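Local coordinates for wsv230 (Shrimp white spot syndrome virus, PDB 2GJ2), which binds metal ions, seen here as cadmium, at sites built on a ferredoxin fold, although the biological role of this nonstructural viral protein remains uncertain, at residues F7-D12 with V48-G53; A11-V16 with L74-M79; S21-V26 with L67-S72; F30-A35 with S54-N59. All coordinates share one frame; numbering follows the deposited sequence.

How the contacts relate
Strand 7-9 opens the chain, and the turn after it meets the end of strand 45-50 in contact 1, closing the first long loop. Contact 2 starts from the same stretch, sharing Ala11 and Asp12, and joins strand 13-16 to strand 75-78 near the C terminus. Contact 3, where helices 23-27 and 62-69 meet, is nested inside the loop of contact 2. Contact 4 is nested in turn inside that of contact 3 and ties the turn before strand 33-38 to strand 56-58. Contact 1 crosses both contact 3 and contact 4. Together they link the four-stranded sheet, its two helices, the small two-stranded sheet and the cadmium sites.

Contact 1: residues F7-D12 with V48-G53; sequences FQTDAD and VCLKQG. With CD (cadmium ion), chain E; CD (cadmium ion), chain F.
Asp12 and Cys49 hold the same cadmium ion, and this metal-centred corner is the tight part of the contact. The Asp12 carboxylate grips the ion with both oxygens, OD1 at 2.4 Å and OD2 at 2.3 Å from the metal. Cys49 SG, trans to the amide nitrogen of its residue (chi1 175°), turns out from the strand end and binds that ion at 2.3 Å. The same sulfur reaches a second cadmium ion, also at 2.3 Å, and so bridges the pair. OD1 has a further partner: Leu50 N donates to it over 2.8 Å with an N-H...O angle of 159°, approaching from above the carboxylate plane, 36° out of it. The metal and this amide together fix the rotation of the carboxylate, whose stem packs CB against Val48 O at 3.2 Å. Beside it, Leu50 brings CD1 against the turn, 3.3 Å from Thr9 O. The turn itself is braced by Thr9 OG1 donating to Ala11 O (3.0 Å). The outer side is looser: Asp10 is exposed, gives Leu50 CD1 little but backbone, and takes its carboxylate to Thr55, while the Ala11 methyl points away from segment 48-53 and packs on Gln52 of the second subunit. Water completes part of each metal shell, and Glu34 of the second subunit supplies another ligand to the ion held by Asp12. In the ferredoxin fold the contact lies where strand 45-50 ends, between strands 13-16 and 33-38, with strand 7-9 running off to pair with strand 56-58.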
loop_
_atom_site.group_PDB
_atom_site.type_symbol
_atom_site.label_atom_id
_atom_site.label_comp_id
_atom_site.label_asym_id
_atom_site.label_seq_id
_atom_site.Cartn_x
_atom_site.Cartn_y
_atom_site.Cartn_z
ATOM N N PHE A 7 7.923 17.778 -10.383
ATOM C CA PHE A 7 6.649 17.194 -9.958
ATOM C C PHE A 7 6.809 16.564 -8.583
ATOM O O PHE A 7 7.794 15.864 -8.320
ATOM C CB PHE A 7 6.172 16.109 -10.927
ATOM C CG PHE A 7 4.994 15.313 -10.407
ATOM C CD1 PHE A 7 3.700 15.828 -10.478
ATOM C CD2 PHE A 7 5.186 14.078 -9.790
ATOM C CE1 PHE A 7 2.617 15.131 -9.941
ATOM C CE2 PHE A 7 4.112 13.379 -9.251
ATOM C CZ PHE A 7 2.820 13.914 -9.327
ATOM N N GLN A 8 5.834 16.810 -7.715
ATOM C CA GLN A 8 5.864 16.255 -6.371
ATOM C C GLN A 8 4.488 15.961 -5.803
ATOM O O GLN A 8 3.546 16.766 -5.924
ATOM C CB GLN A 8 6.588 17.188 -5.405
ATOM C CG GLN A 8 8.098 17.133 -5.496
ATOM C CD GLN A 8 8.782 17.816 -4.323
ATOM O OE1 GLN A 8 10.012 17.850 -4.243
ATOM N NE2 GLN A 8 7.987 18.362 -3.403
ATOM N N THR A 9 4.394 14.795 -5.167
ATOM C CA THR A 9 3.169 14.350 -4.528
ATOM C C THR A 9 3.541 13.605 -3.261
ATOM O O THR A 9 4.485 12.828 -3.245
ATOM C CB THR A 9 2.354 13.417 -5.454
ATOM O OG1 THR A 9 1.172 12.968 -4.777
ATOM C CG2 THR A 9 3.191 12.221 -5.871
ATOM N N ASP A 10 2.806 13.870 -2.193
ATOM C CA ASP A 10 3.037 13.205 -0.926
ATOM C C ASP A 10 2.064 12.042 -0.821
ATOM O O ASP A 10 2.178 11.204 0.078
ATOM C CB ASP A 10 2.787 14.168 0.230
ATOM C CG ASP A 10 3.902 15.152 0.410
ATOM O OD1 ASP A 10 4.994 14.730 0.846
ATOM O OD2 ASP A 10 3.690 16.347 0.115
ATOM N N ALA A 11 1.105 12.000 -1.739
ATOM C CA ALA A 11 0.115 10.947 -1.720
ATOM C C ALA A 11 0.275 9.892 -2.829
ATOM O O ALA A 11 1.008 10.084 -3.811
ATOM C CB ALA A 11 -1.240 11.555 -1.801
ATOM N N ASP A 12 -0.414 8.773 -2.661
ATOM C CA ASP A 12 -0.380 7.733 -3.673
ATOM C C ASP A 12 -0.861 8.393 -4.933
ATOM O O ASP A 12 -1.482 9.445 -4.877
ATOM C CB ASP A 12 -1.356 6.598 -3.338
ATOM C CG ASP A 12 -0.992 5.876 -2.064
ATOM O OD1 ASP A 12 0.158 6.048 -1.601
ATOM O OD2 ASP A 12 -1.859 5.128 -1.542
ATOM N N VAL A 48 0.004 3.586 -7.565
ATOM C CA VAL A 48 1.336 3.610 -7.001
ATOM C C VAL A 48 1.176 4.101 -5.556
ATOM O O VAL A 48 0.647 5.192 -5.323
ATOM C CB VAL A 48 2.250 4.597 -7.732
ATOM C CG1 VAL A 48 3.631 4.434 -7.216
ATOM C CG2 VAL A 48 2.205 4.379 -9.261
ATOM N N CYS A 49 1.618 3.285 -4.597
ATOM C CA CYS A 49 1.554 3.601 -3.160
ATOM C C CYS A 49 2.871 4.203 -2.652
ATOM O O CYS A 49 3.930 3.639 -2.831
ATOM C CB CYS A 49 1.245 2.312 -2.356
ATOM S SG CYS A 49 1.266 2.532 -0.545
ATOM N N LEU A 50 2.818 5.354 -2.016
ATOM C CA LEU A 50 4.036 5.945 -1.485
ATOM C C LEU A 50 4.258 5.473 -0.048
ATOM O O LEU A 50 3.295 5.381 0.714
ATOM C CB LEU A 50 3.937 7.470 -1.493
ATOM C CG LEU A 50 4.350 8.150 -2.791
ATOM C CD1 LEU A 50 4.545 9.635 -2.545
ATOM C CD2 LEU A 50 5.652 7.527 -3.290
ATOM N N LYS A 51 5.512 5.187 0.317
ATOM C CA LYS A 51 5.850 4.756 1.675
ATOM C C LYS A 51 5.414 5.851 2.634
ATOM O O LYS A 51 5.475 7.027 2.295
ATOM C CB LYS A 51 7.358 4.551 1.843
ATOM C CG LYS A 51 7.976 3.456 0.986
ATOM C CD LYS A 51 9.400 3.177 1.462
ATOM C CE LYS A 51 10.264 2.457 0.425
ATOM N NZ LYS A 51 9.841 1.066 0.101
ATOM N N GLN A 52 4.979 5.468 3.831
ATOM C CA GLN A 52 4.532 6.439 4.816
ATOM C C GLN A 52 5.632 7.461 5.041
ATOM O O GLN A 52 6.800 7.104 5.132
ATOM C CB GLN A 52 4.175 5.728 6.123
ATOM C CG GLN A 52 3.649 6.648 7.222
ATOM C CD GLN A 52 3.053 5.887 8.415
ATOM O OE1 GLN A 52 1.931 5.361 8.352
ATOM N NE2 GLN A 52 3.809 5.822 9.503
ATOM N N GLY A 53 5.259 8.734 5.093
ATOM C CA GLY A 53 6.233 9.792 5.326
ATOM C C GLY A 53 7.143 10.186 4.171
ATOM O O GLY A 53 7.999 11.065 4.315
HETATM CD CD CD E . -0.274 4.185 -0.182
HETATM CD CD CD F . 0.247 0.631 0.343
HETATM O O HOH W 1 0.249 4.497 1.900
HETATM O O HOH W 2 -0.163 -1.312 -0.658
#

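Contact 2: residues A11-V16 with L74-M79; sequences ADFLLV and LEIQPM. With CD (cadmium ion), chain E.
Leu14 and Gln77 form a hydrogen-bonded antiparallel pair at the middle of the contact. Backbone bonds come first: Leu14 N gives to Gln77 O over 2.7 Å and Gln77 N returns to Leu14 O over 3.0 Å. Val16 and Glu75 repeat the reciprocal pattern, and Met79 N extends it past the strand by binding Asp12 O at 2.7 Å. CA-H...O contacts add to these, among them Ile76 CA to Leu14 O at 3.3 Å.

Apolar contacts divide between the two faces. On the face of Leu14 and Gln77, the bent Met79 chain brings CE to 3.3 Å from Leu14 CG, the two side chains crossing at about a right angle. On the other face Phe13 CG lies between its backbone N and carbonyl carbon (chi1 50°). There the ring is met obliquely by Ile76, with Phe13 CD1 and Ile76 CD1 3.2 Å apart. Leu15 CD2 meets Leu74 CD2 at 4.0 Å farther along.

Strand 75-78 is an outer strand of the four-stranded ferredoxin sheet; strand 13-16 lies between it and strand 45-50, and the face of Phe13, Leu15 and Ile76 packs under helices 23-27 and 62-69.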
loop_
_atom_site.group_PDB
_atom_site.type_symbol
_atom_site.label_atom_id
_atom_site.label_comp_id
_atom_site.label_asym_id
_atom_site.label_seq_id
_atom_site.Cartn_x
_atom_site.Cartn_y
_atom_site.Cartn_z
ATOM N N ALA A 11 1.105 12.000 -1.739
ATOM C CA ALA A 11 0.115 10.947 -1.720
ATOM C C ALA A 11 0.275 9.892 -2.829
ATOM O O ALA A 11 1.008 10.084 -3.811
ATOM C CB ALA A 11 -1.240 11.555 -1.801
ATOM N N ASP A 12 -0.414 8.773 -2.661
ATOM C CA ASP A 12 -0.380 7.733 -3.673
ATOM C C ASP A 12 -0.861 8.393 -4.933
ATOM O O ASP A 12 -1.482 9.445 -4.877
ATOM C CB ASP A 12 -1.356 6.598 -3.338
ATOM C CG ASP A 12 -0.992 5.876 -2.064
ATOM O OD1 ASP A 12 0.158 6.048 -1.601
ATOM O OD2 ASP A 12 -1.859 5.128 -1.542
ATOM N N PHE A 13 -0.608 7.770 -6.070
ATOM C CA PHE A 13 -1.073 8.349 -7.298
ATOM C C PHE A 13 -1.442 7.313 -8.349
ATOM O O PHE A 13 -1.040 6.158 -8.272
ATOM C CB PHE A 13 -0.043 9.370 -7.827
ATOM C CG PHE A 13 1.375 8.865 -7.898
ATOM C CD1 PHE A 13 1.890 8.356 -9.097
ATOM C CD2 PHE A 13 2.221 8.969 -6.795
ATOM C CE1 PHE A 13 3.238 7.964 -9.202
ATOM C CE2 PHE A 13 3.556 8.585 -6.886
ATOM C CZ PHE A 13 4.069 8.074 -8.111
ATOM N N LEU A 14 -2.259 7.729 -9.304
ATOM C CA LEU A 14 -2.664 6.850 -10.386
ATOM C C LEU A 14 -1.798 7.157 -11.604
ATOM O O LEU A 14 -1.406 8.302 -11.864
ATOM C CB LEU A 14 -4.155 7.053 -10.734
ATOM C CG LEU A 14 -5.154 6.640 -9.638
ATOM C CD1 LEU A 14 -6.591 6.938 -10.077
ATOM C CD2 LEU A 14 -5.015 5.156 -9.330
ATOM N N LEU A 15 -1.484 6.113 -12.342
ATOM C CA LEU A 15 -0.695 6.250 -13.542
ATOM C C LEU A 15 -1.648 5.812 -14.627
ATOM O O LEU A 15 -2.260 4.751 -14.513
ATOM C CB LEU A 15 0.517 5.318 -13.483
ATOM C CG LEU A 15 1.685 5.782 -12.603
ATOM C CD1 LEU A 15 2.891 4.840 -12.866
ATOM C CD2 LEU A 15 2.047 7.255 -12.906
ATOM N N VAL A 16 -1.793 6.622 -15.664
ATOM C CA VAL A 16 -2.704 6.277 -16.746
ATOM C C VAL A 16 -2.026 6.549 -18.067
ATOM O O VAL A 16 -1.547 7.650 -18.290
ATOM C CB VAL A 16 -3.989 7.125 -16.707
ATOM C CG1 VAL A 16 -4.931 6.671 -17.779
ATOM C CG2 VAL A 16 -4.630 7.025 -15.353
ATOM N N LEU A 74 1.486 8.973 -21.016
ATOM C CA LEU A 74 1.376 8.785 -19.563
ATOM C C LEU A 74 0.828 10.017 -18.850
ATOM O O LEU A 74 1.213 11.132 -19.153
ATOM C CB LEU A 74 2.762 8.422 -18.990
ATOM C CG LEU A 74 3.110 8.178 -17.498
ATOM C CD1 LEU A 74 2.943 9.454 -16.667
ATOM C CD2 LEU A 74 2.223 7.102 -16.946
ATOM N N GLU A 75 -0.090 9.804 -17.914
ATOM C CA GLU A 75 -0.647 10.888 -17.113
ATOM C C GLU A 75 -0.613 10.470 -15.655
ATOM O O GLU A 75 -0.650 9.281 -15.333
ATOM C CB GLU A 75 -2.100 11.168 -17.495
ATOM C CG GLU A 75 -2.320 11.736 -18.876
ATOM C CD GLU A 75 -1.999 13.205 -18.970
ATOM O OE1 GLU A 75 -2.305 13.957 -18.014
ATOM O OE2 GLU A 75 -1.463 13.616 -20.014
ATOM N N ILE A 76 -0.515 11.436 -14.760
ATOM C CA ILE A 76 -0.533 11.099 -13.353
ATOM C C ILE A 76 -1.648 11.840 -12.635
ATOM O O ILE A 76 -1.918 12.994 -12.906
ATOM C CB ILE A 76 0.790 11.415 -12.624
ATOM C CG1 ILE A 76 0.653 10.997 -11.166
ATOM C CG2 ILE A 76 1.057 12.886 -12.612
ATOM C CD1 ILE A 76 1.848 11.315 -10.315
ATOM N N GLN A 77 -2.284 11.144 -11.706
ATOM C CA GLN A 77 -3.366 11.700 -10.915
ATOM C C GLN A 77 -3.114 11.332 -9.459
ATOM O O GLN A 77 -3.267 10.179 -9.074
ATOM C CB GLN A 77 -4.713 11.112 -11.380
ATOM C CG GLN A 77 -5.925 11.602 -10.616
ATOM C CD GLN A 77 -6.117 13.106 -10.715
ATOM O OE1 GLN A 77 -6.590 13.623 -11.728
ATOM N NE2 GLN A 77 -5.747 13.819 -9.655
ATOM N N PRO A 78 -2.673 12.304 -8.643
ATOM C CA PRO A 78 -2.407 12.070 -7.215
ATOM C C PRO A 78 -3.712 11.759 -6.490
ATOM O O PRO A 78 -4.725 12.397 -6.746
ATOM C CB PRO A 78 -1.835 13.400 -6.737
ATOM C CG PRO A 78 -1.211 13.965 -7.958
ATOM C CD PRO A 78 -2.207 13.641 -9.051
ATOM N N MET A 79 -3.691 10.767 -5.603
ATOM C CA MET A 79 -4.869 10.405 -4.816
ATOM C C MET A 79 -5.115 11.444 -3.694
ATOM O O MET A 79 -4.308 12.319 -3.455
ATOM C CB MET A 79 -4.661 9.013 -4.220
ATOM C CG MET A 79 -4.286 7.962 -5.264
ATOM S SD MET A 79 -5.660 6.887 -5.732
ATOM C CE MET A 79 -6.510 7.879 -6.869
HETATM CD CD CD E . -0.274 4.185 -0.182
HETATM O O HOH W 1 0.249 4.497 1.900
#

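Contact 3: residues S21-V26 with L67-S72; sequences SRYEEV and LLTGDS
Asp71 OD2 takes two donors: Tyr23 OH, at 2.7 Å from it, and the backbone N of Asp19. The link joins the N-terminal end of helix 23-27 to the C-terminal end of helix 62-69, the two helices of the ferredoxin fold. The second helix ends at Gly70, with positive phi, in a Schellman motif, and Asp71 follows, pointing toward segment 21-26. A chi1 near 180° for Asp71 (-175°) offers the carboxylate to the phenol. The hydroxyl comes from above the carboxylate plane, 50° out of it, while the ring and carboxylate planes stand 37° apart; OD2 itself lies near the plane of the ring, at its edge. Thr73 holds the other oxygen, OD1, so the buried acid is satisfied at both ends.

Tyr23 also leans on Leu15 and Leu74 of the sheet. Leu68 O lies over one face of the Arg22 guanidinium, nearest NH1, at a poor angle for a bond, and the Val26 CG1 methyl is close to the same oxygen. The extended Arg22 chain places its NE in a salt bridge with Glu25 OE1, 3.6 Å away. Thr69 sits obliquely beside the Tyr23 ring, its OG1 3.0 Å from Tyr23 CD1. A water bridges the two helix ends: Arg22 N, at the N-cap position of helix 23-27, donates to it at 3.0 Å, and Thr69 OG1 donates to the same water at 2.7 Å.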
loop_
_atom_site.group_PDB
_atom_site.type_symbol
_atom_site.label_atom_id
_atom_site.label_comp_id
_atom_site.label_asym_id
_atom_site.label_seq_id
_atom_site.Cartn_x
_atom_site.Cartn_y
_atom_site.Cartn_z
ATOM N N SER A 21 3.493 -1.041 -20.411
ATOM C CA SER A 21 4.387 -2.200 -20.350
ATOM C C SER A 21 5.497 -2.171 -19.316
ATOM O O SER A 21 5.762 -3.178 -18.677
ATOM C CB SER A 21 5.008 -2.469 -21.730
ATOM O OG SER A 21 4.046 -2.989 -22.631
ATOM N N ARG A 22 6.152 -1.029 -19.165
ATOM C CA ARG A 22 7.255 -0.905 -18.221
ATOM C C ARG A 22 6.893 -0.072 -16.975
ATOM O O ARG A 22 7.789 0.319 -16.207
ATOM C CB ARG A 22 8.452 -0.278 -18.944
ATOM C CG ARG A 22 9.735 -0.247 -18.130
ATOM C CD ARG A 22 10.856 0.512 -18.839
ATOM N NE ARG A 22 12.080 0.525 -18.040
ATOM C CZ ARG A 22 13.186 1.182 -18.368
ATOM N NH1 ARG A 22 13.234 1.892 -19.486
ATOM N NH2 ARG A 22 14.245 1.128 -17.572
ATOM N N TYR A 23 5.600 0.194 -16.764
ATOM C CA TYR A 23 5.166 1.000 -15.612
ATOM C C TYR A 23 5.577 0.323 -14.329
ATOM O O TYR A 23 6.113 0.962 -13.413
ATOM C CB TYR A 23 3.650 1.168 -15.591
ATOM C CG TYR A 23 3.075 2.270 -16.447
ATOM C CD1 TYR A 23 3.693 2.668 -17.633
ATOM C CD2 TYR A 23 1.859 2.854 -16.112
ATOM C CE1 TYR A 23 3.111 3.614 -18.462
ATOM C CE2 TYR A 23 1.269 3.796 -16.925
ATOM C CZ TYR A 23 1.894 4.176 -18.108
ATOM O OH TYR A 23 1.290 5.104 -18.935
ATOM N N GLU A 24 5.323 -0.980 -14.257
ATOM C CA GLU A 24 5.674 -1.725 -13.068
ATOM C C GLU A 24 7.163 -1.662 -12.751
ATOM O O GLU A 24 7.532 -1.229 -11.656
ATOM C CB GLU A 24 5.244 -3.183 -13.173
ATOM C CG GLU A 24 5.845 -3.999 -12.055
ATOM C CD GLU A 24 5.274 -5.381 -11.947
ATOM O OE1 GLU A 24 5.107 -6.046 -12.999
ATOM O OE2 GLU A 24 5.009 -5.800 -10.801
ATOM N N GLU A 25 8.028 -2.067 -13.681
ATOM C CA GLU A 25 9.447 -2.024 -13.345
ATOM C C GLU A 25 10.054 -0.630 -13.166
ATOM O O GLU A 25 10.965 -0.465 -12.346
ATOM C CB GLU A 25 10.289 -2.873 -14.313
ATOM C CG GLU A 25 10.459 -2.375 -15.727
ATOM C CD GLU A 25 11.752 -2.898 -16.356
ATOM O OE1 GLU A 25 12.832 -2.338 -16.051
ATOM O OE2 GLU A 25 11.697 -3.874 -17.140
ATOM N N VAL A 26 9.565 0.384 -13.879
ATOM C CA VAL A 26 10.139 1.717 -13.680
ATOM C C VAL A 26 9.744 2.298 -12.316
ATOM O O VAL A 26 10.544 2.994 -11.676
ATOM C CB VAL A 26 9.719 2.741 -14.772
ATOM C CG1 VAL A 26 10.411 2.445 -16.082
ATOM C CG2 VAL A 26 8.253 2.690 -14.976
ATOM N N LEU A 67 9.486 9.534 -20.340
ATOM C CA LEU A 67 10.664 9.017 -21.008
ATOM C C LEU A 67 10.976 7.691 -20.350
ATOM O O LEU A 67 10.923 6.646 -21.003
ATOM C CB LEU A 67 11.860 9.966 -20.867
ATOM C CG LEU A 67 11.677 11.367 -21.478
ATOM C CD1 LEU A 67 12.764 12.304 -20.969
ATOM C CD2 LEU A 67 11.673 11.274 -22.997
ATOM N N LEU A 68 11.246 7.724 -19.049
ATOM C CA LEU A 68 11.596 6.505 -18.337
ATOM C C LEU A 68 10.678 5.338 -18.672
ATOM O O LEU A 68 11.121 4.190 -18.798
ATOM C CB LEU A 68 11.634 6.780 -16.833
ATOM C CG LEU A 68 12.840 7.605 -16.367
ATOM C CD1 LEU A 68 12.716 7.988 -14.897
ATOM C CD2 LEU A 68 14.108 6.778 -16.588
ATOM N N THR A 69 9.402 5.626 -18.876
ATOM C CA THR A 69 8.454 4.567 -19.181
ATOM C C THR A 69 8.325 4.256 -20.666
ATOM O O THR A 69 7.896 3.168 -21.048
ATOM C CB THR A 69 7.064 4.905 -18.617
ATOM O OG1 THR A 69 6.198 3.783 -18.814
ATOM C CG2 THR A 69 6.470 6.112 -19.313
ATOM N N GLY A 70 8.702 5.209 -21.514
ATOM C CA GLY A 70 8.589 4.988 -22.942
ATOM C C GLY A 70 7.133 5.120 -23.298
ATOM O O GLY A 70 6.613 4.375 -24.127
ATOM N N ASP A 71 6.459 6.063 -22.648
ATOM C CA ASP A 71 5.038 6.294 -22.914
ATOM C C ASP A 71 4.782 7.792 -22.836
ATOM O O ASP A 71 4.665 8.357 -21.749
ATOM C CB ASP A 71 4.166 5.568 -21.890
ATOM C CG ASP A 71 2.692 5.681 -22.205
ATOM O OD1 ASP A 71 2.331 6.531 -23.064
ATOM O OD2 ASP A 71 1.897 4.928 -21.597
ATOM N N SER A 72 4.707 8.429 -23.999
ATOM C CA SER A 72 4.511 9.871 -24.080
ATOM C C SER A 72 3.084 10.290 -23.754
ATOM O O SER A 72 2.805 11.479 -23.660
ATOM C CB SER A 72 4.888 10.376 -25.477
ATOM O OG SER A 72 3.939 9.969 -26.467
HETATM O O HOH W 3 5.436 1.609 -20.305
#

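Contact 4: residues F30-A35 with S54-N59; sequences FDTVEA and STFVLN. With CD (cadmium ion), chain F; CD (cadmium ion), chain K.
Phe30 and Phe56 form an edge-to-face pair: the edge of Phe56 points at the face of Phe30, centroids 4.9 Å apart and planes at 57°. Phe30 opens a type I beta turn, Phe30 to Val33, that leads from helix 23-27 into strand 33-38 of the ferredoxin fold; Phe56 belongs to strand 56-58, which pairs with strand 7-9. The nearest atom is Phe56 CE1, which stands over the Phe30 ring toward its rim and comes to 3.6 Å from Phe30 CD2. An extended chi1 of 178° for Phe56 carries its ring across to the turn. Farther round the Phe30 ring, Leu58 CD2 reaches CZ obliquely at 3.8 Å, its side chain crossing that of Phe30 at about a right angle.

Thr32 meets the other ring differently. Its OG1 lies at the edge of Phe56, near the ring plane, 3.6 Å from CD1. With OG1 held between backbone N and carbonyl carbon (chi1 44°), the methyl CG2 stands opposite the carbonyl carbon and turns to segment 54-59, where it is 3.2 Å from Thr55 O and 3.7 Å from Ser54 CB. Phe56 is further enclosed by Phe13, Met27 and Leu50, which buries it.

Past the turn, Glu34 and Ala35 both face Cys49 in a classic beta bulge. Here the Glu34 carboxylate bridges two cadmium ions: OE2 binds one that Asp12 of the second subunit also binds, and OE1 shares the other with Cys49 SG of the same chain.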
loop_
_atom_site.group_PDB
_atom_site.type_symbol
_atom_site.label_atom_id
_atom_site.label_comp_id
_atom_site.label_asym_id
_atom_site.label_seq_id
_atom_site.Cartn_x
_atom_site.Cartn_y
_atom_site.Cartn_z
ATOM N N PHE A 30 12.103 3.445 -7.652
ATOM C CA PHE A 30 12.099 4.609 -6.784
ATOM C C PHE A 30 12.071 4.111 -5.345
ATOM O O PHE A 30 11.354 3.165 -5.013
ATOM C CB PHE A 30 10.897 5.511 -7.075
ATOM C CG PHE A 30 10.993 6.253 -8.390
ATOM C CD1 PHE A 30 10.544 5.671 -9.573
ATOM C CD2 PHE A 30 11.515 7.541 -8.437
ATOM C CE1 PHE A 30 10.611 6.369 -10.781
ATOM C CE2 PHE A 30 11.589 8.241 -9.635
ATOM C CZ PHE A 30 11.135 7.654 -10.809
ATOM N N ASP A 31 12.866 4.739 -4.493
ATOM C CA ASP A 31 12.945 4.331 -3.100
ATOM C C ASP A 31 11.752 4.825 -2.270
ATOM O O ASP A 31 11.667 4.533 -1.072
ATOM C CB ASP A 31 14.269 4.826 -2.483
ATOM C CG ASP A 31 15.497 4.069 -3.011
ATOM O OD1 ASP A 31 15.569 3.800 -4.230
ATOM O OD2 ASP A 31 16.402 3.758 -2.204
ATOM N N THR A 32 10.838 5.573 -2.893
ATOM C CA THR A 32 9.666 6.070 -2.174
ATOM C C THR A 32 8.404 5.240 -2.439
ATOM O O THR A 32 7.382 5.439 -1.793
ATOM C CB THR A 32 9.354 7.543 -2.543
ATOM O OG1 THR A 32 9.469 7.710 -3.958
ATOM C CG2 THR A 32 10.298 8.503 -1.822
ATOM N N VAL A 33 8.482 4.311 -3.382
ATOM C CA VAL A 33 7.340 3.479 -3.741
ATOM C C VAL A 33 7.263 2.231 -2.875
ATOM O O VAL A 33 8.203 1.453 -2.830
ATOM C CB VAL A 33 7.426 3.083 -5.237
ATOM C CG1 VAL A 33 6.245 2.199 -5.633
ATOM C CG2 VAL A 33 7.441 4.372 -6.105
ATOM N N GLU A 34 6.141 2.061 -2.176
ATOM C CA GLU A 34 5.911 0.909 -1.302
ATOM C C GLU A 34 5.454 -0.209 -2.195
ATOM O O GLU A 34 5.958 -1.310 -2.118
ATOM C CB GLU A 34 4.802 1.213 -0.294
ATOM C CG GLU A 34 4.473 0.104 0.751
ATOM C CD GLU A 34 3.147 0.380 1.491
ATOM O OE1 GLU A 34 2.059 0.194 0.842
ATOM O OE2 GLU A 34 3.197 0.796 2.696
ATOM N N ALA A 35 4.502 0.100 -3.066
ATOM C CA ALA A 35 3.941 -0.877 -3.985
ATOM C C ALA A 35 3.342 -0.225 -5.236
ATOM O O ALA A 35 2.994 0.958 -5.250
ATOM C CB ALA A 35 2.843 -1.722 -3.258
ATOM N N SER A 54 6.951 9.550 3.018
ATOM C CA SER A 54 7.769 9.820 1.844
ATOM C C SER A 54 7.161 10.777 0.837
ATOM O O SER A 54 5.942 10.944 0.755
ATOM C CB SER A 54 8.085 8.520 1.135
ATOM O OG SER A 54 8.831 7.679 1.985
ATOM N N THR A 55 8.042 11.404 0.068
ATOM C CA THR A 55 7.646 12.337 -0.967
ATOM C C THR A 55 8.178 11.813 -2.308
ATOM O O THR A 55 9.365 11.506 -2.436
ATOM C CB THR A 55 8.228 13.753 -0.682
ATOM O OG1 THR A 55 7.357 14.467 0.204
ATOM C CG2 THR A 55 8.397 14.536 -1.962
ATOM N N PHE A 56 7.297 11.681 -3.294
ATOM C CA PHE A 56 7.719 11.220 -4.611
ATOM C C PHE A 56 8.115 12.444 -5.436
ATOM O O PHE A 56 7.305 13.360 -5.608
ATOM C CB PHE A 56 6.589 10.489 -5.315
ATOM C CG PHE A 56 6.944 10.045 -6.692
ATOM C CD1 PHE A 56 7.718 8.903 -6.886
ATOM C CD2 PHE A 56 6.542 10.799 -7.806
ATOM C CE1 PHE A 56 8.096 8.509 -8.172
ATOM C CE2 PHE A 56 6.910 10.420 -9.100
ATOM C CZ PHE A 56 7.693 9.273 -9.288
ATOM N N VAL A 57 9.353 12.450 -5.945
ATOM C CA VAL A 57 9.880 13.582 -6.720
ATOM C C VAL A 57 10.525 13.241 -8.060
ATOM O O VAL A 57 11.447 12.432 -8.122
ATOM C CB VAL A 57 10.956 14.364 -5.921
ATOM C CG1 VAL A 57 10.344 15.072 -4.748
ATOM C CG2 VAL A 57 12.020 13.408 -5.438
ATOM N N LEU A 58 10.038 13.894 -9.116
ATOM C CA LEU A 58 10.551 13.744 -10.484
ATOM C C LEU A 58 11.067 15.136 -10.837
ATOM O O LEU A 58 10.279 16.065 -11.061
ATOM C CB LEU A 58 9.430 13.369 -11.461
ATOM C CG LEU A 58 8.830 11.962 -11.447
ATOM C CD1 LEU A 58 7.536 11.963 -12.242
ATOM C CD2 LEU A 58 9.810 10.963 -12.032
ATOM N N ASN A 59 12.385 15.288 -10.870
ATOM C CA ASN A 59 12.965 16.585 -11.173
ATOM C C ASN A 59 12.545 17.096 -12.551
ATOM O O ASN A 59 12.381 18.300 -12.749
ATOM C CB ASN A 59 14.493 16.520 -11.065
ATOM C CG ASN A 59 14.972 16.317 -9.629
ATOM O OD1 ASN A 59 15.255 15.193 -9.203
ATOM N ND2 ASN A 59 15.050 17.410 -8.872
HETATM CD CD CD F . 0.247 0.631 0.343
HETATM CD CD CD K . 1.505 1.142 3.468
HETATM O O HOH W 2 -0.163 -1.312 -0.658
HETATM O O HOH W 4 1.262 3.066 3.656
#